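Side-chain contact in uncharacterized protein MJ1062 (Methanocaldococcus jannaschii, PDB 3EO4), which is uncharacterised, its crystallised part being a GNAT-type acetyltransferase domain that probably transfers acyl groups, within a longer chain that may also have hexosyltransferase activity: residues S84-T88 and D89-I93. Numbering follows the deposited sequence.
Sequences SQLNT and DNPEI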
ATOM      1  N   SER A  84      18.484  -6.852   9.907  1.00 17.85           N
ATOM      2  CA  SER A  84      19.229  -7.660   8.962  1.00 19.30           C
ATOM      3  C   SER A  84      20.689  -7.658   9.414  1.00 19.15           C
ATOM      4  O   SER A  84      21.031  -6.976  10.389  1.00 19.94           O
ATOM      5  CB  SER A  84      19.052  -7.091   7.550  1.00 19.09           C
ATOM      6  OG  SER A  84      19.468  -5.735   7.488  1.00 20.29           O
ATOM      7  N   GLN A  85      21.533  -8.426   8.733  1.00 18.94           N
ATOM      8  CA  GLN A  85      22.929  -8.611   9.126  1.00 19.08           C
ATOM      9  C   GLN A  85      23.053  -9.233  10.527  1.00 18.61           C
ATOM     10  O   GLN A  85      23.924  -8.851  11.301  1.00 19.29           O
ATOM     11  CB  GLN A  85      23.712  -7.283   8.996  1.00 19.24           C
ATOM     12  CG  GLN A  85      23.588  -6.668   7.602  1.00 20.98           C
ATOM     13  CD  GLN A  85      24.193  -5.282   7.472  1.00 26.30           C
ATOM     14  OE1 GLN A  85      23.521  -4.350   7.040  1.00 27.60           O
ATOM     15  NE2 GLN A  85      25.480  -5.147   7.795  1.00 29.53           N
ATOM     16  N   LEU A  86      22.179 -10.191  10.837  1.00 17.89           N
ATOM     17  CA  LEU A  86      22.141 -10.884  12.137  1.00 17.19           C
ATOM     18  C   LEU A  86      23.327 -11.803  12.350  1.00 17.71           C
ATOM     19  O   LEU A  86      23.565 -12.266  13.473  1.00 18.09           O
ATOM     20  CB  LEU A  86      20.851 -11.720  12.269  1.00 16.82           C
ATOM     21  CG  LEU A  86      19.559 -10.941  12.545  1.00 15.61           C
ATOM     22  CD1 LEU A  86      18.334 -11.874  12.435  1.00 14.68           C
ATOM     23  CD2 LEU A  86      19.611 -10.141  13.907  1.00 11.73           C
ATOM     24  N   ASN A  87      24.052 -12.087  11.271  1.00 17.35           N
ATOM     25  CA  ASN A  87      25.283 -12.853  11.349  1.00 17.61           C
ATOM     26  C   ASN A  87      26.497 -12.027  11.749  1.00 17.83           C
ATOM     27  O   ASN A  87      27.612 -12.530  11.731  1.00 18.61           O
ATOM     28  CB  ASN A  87      25.538 -13.614  10.039  1.00 17.45           C
ATOM     29  CG  ASN A  87      25.604 -12.705   8.819  1.00 18.53           C
ATOM     30  OD1 ASN A  87      26.297 -13.027   7.865  1.00 22.29           O
ATOM     31  ND2 ASN A  87      24.879 -11.585   8.831  1.00 18.48           N
ATOM     32  N   THR A  88      26.277 -10.768  12.123  1.00 18.38           N
ATOM     33  CA  THR A  88      27.342  -9.877  12.573  1.00 18.27           C
ATOM     34  C   THR A  88      27.015  -9.440  13.995  1.00 19.13           C
ATOM     35  O   THR A  88      25.892  -9.651  14.485  1.00 19.68           O
ATOM     36  CB  THR A  88      27.485  -8.606  11.653  1.00 18.18           C
ATOM     37  OG1 THR A  88      26.464  -7.637  11.970  1.00 17.67           O
ATOM     38  CG2 THR A  88      27.394  -8.969  10.178  1.00 16.62           C
ATOM     39  N   ASP A  89      27.970  -8.807  14.657  1.00 19.30           N
ATOM     40  CA  ASP A  89      27.736  -8.335  16.021  1.00 19.99           C
ATOM     41  C   ASP A  89      27.001  -6.990  16.074  1.00 19.56           C
ATOM     42  O   ASP A  89      26.886  -6.399  17.146  1.00 19.32           O
ATOM     43  CB  ASP A  89      29.072  -8.223  16.768  1.00 20.61           C
ATOM     44  CG  ASP A  89      29.952  -7.111  16.229  1.00 22.70           C
ATOM     45  OD1 ASP A  89      29.647  -6.550  15.157  1.00 24.08           O
ATOM     46  OD2 ASP A  89      30.965  -6.784  16.889  1.00 29.74           O
ATOM     47  N   ASN A  90      26.524  -6.507  14.916  1.00 19.18           N
ATOM     48  CA  ASN A  90      25.979  -5.140  14.779  1.00 18.19           C
ATOM     49  C   ASN A  90      24.920  -5.144  13.666  1.00 17.96           C
ATOM     50  O   ASN A  90      25.141  -4.670  12.537  1.00 18.46           O
ATOM     51  CB  ASN A  90      27.120  -4.139  14.537  1.00 17.70           C
ATOM     52  CG  ASN A  90      26.722  -2.679  14.776  1.00 17.77           C
ATOM     53  OD1 ASN A  90      25.558  -2.279  14.644  1.00 13.98           O
ATOM     54  ND2 ASN A  90      27.731  -1.858  15.087  1.00 17.94           N
ATOM     55  N   PRO A  91      23.764  -5.737  13.969  1.00 17.86           N
ATOM     56  CA  PRO A  91      22.719  -5.814  12.969  1.00 17.65           C
ATOM     57  C   PRO A  91      22.117  -4.448  12.625  1.00 17.50           C
ATOM     58  O   PRO A  91      22.146  -3.495  13.447  1.00 17.26           O
ATOM     59  CB  PRO A  91      21.669  -6.727  13.624  1.00 17.86           C
ATOM     60  CG  PRO A  91      21.925  -6.614  15.064  1.00 18.38           C
ATOM     61  CD  PRO A  91      23.401  -6.449  15.204  1.00 17.35           C
ATOM     62  N   GLU A  92      21.571  -4.385  11.419  1.00 17.06           N
ATOM     63  CA  GLU A  92      20.960  -3.187  10.876  1.00 17.97           C
ATOM     64  C   GLU A  92      19.437  -3.214  11.049  1.00 17.80           C
ATOM     65  O   GLU A  92      18.780  -4.220  10.729  1.00 17.60           O
ATOM     66  CB  GLU A  92      21.323  -3.059   9.411  1.00 17.18           C
ATOM     67  CG  GLU A  92      20.731  -1.828   8.760  1.00 19.86           C
ATOM     68  CD  GLU A  92      21.145  -1.704   7.299  1.00 22.97           C
ATOM     69  OE1 GLU A  92      22.215  -2.205   6.937  1.00 24.33           O
ATOM     70  OE2 GLU A  92      20.413  -1.085   6.508  1.00 26.44           O
ATOM     71  N   ILE A  93      18.885  -2.103  11.544  1.00 17.96           N
ATOM     72  CA  ILE A  93      17.429  -1.982  11.767  1.00 18.55           C
ATOM     73  C   ILE A  93      16.828  -1.098  10.686  1.00 18.49           C
ATOM     74  O   ILE A  93      17.330   0.001  10.437  1.00 17.44           O
ATOM     75  CB  ILE A  93      17.091  -1.298  13.136  1.00 18.80           C
ATOM     76  CG1 ILE A  93      17.927  -1.854  14.282  1.00 18.07           C
ATOM     77  CG2 ILE A  93      15.561  -1.295  13.437  1.00 19.46           C
ATOM     78  CD1 ILE A  93      17.672  -3.237  14.539  1.00 16.53           C
TER
HETATM   79  O   HOH W   1      17.623  -3.897   8.025  1.00 27.36           O
HETATM   80  O   HOH W   2      21.167  -5.025   5.287  1.00 42.56           O
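Thr88 OG1 accepts the backbone N-H of Asn90, two residues on, in an ST turn (Asn90 N to Thr88 OG1 3.2 Å, N-H...O angle 158°). The same OG1 donates back to Gln85 O at 2.9 Å, in the plane of that carbonyl; a chi1 of 79° sets the hydroxyl between the threonine's own backbone N and carbonyl carbon, where it can serve both partners. Gln85 O also accepts the N-H of Thr88, closing a type I turn over Gln85 to Thr88, so two donors from one residue grip this oxygen. With alanine in place of Thr88, the Asn90 N-H would probably lose its mate and Gln85 O one of its two donors, and the loop at Asp89 could shift against the turn. The loop connects strands 74-84 and 92-97, adjacent antiparallel strands of the larger sheet of the GNAT domain. Ser84 and Glu92 form the antiparallel hydrogen-bonded pair where the loop begins and ends, with bonds of 2.8 Å from Ser84 N to Glu92 O and from Glu92 N to Ser84 O. Their side chains share a face of the sheet, Ser84 OG lying 3.8 Å from Glu92 CB. One water accepts a hydrogen bond from Ser84 OG and donates to Glu92 O. With CG anti to the backbone N (chi1 -180°), the extended Glu92 chain passes obliquely across that of Gln85 and also touches His128 and Arg130. Leu86 CD2 meets Pro91 CB at 4.0 Å, the two side chains at about a right angle; both pack on Leu119 of helix 107-121, and Leu86 also lines the pocket of a polyether probably from the crystallisation liquor.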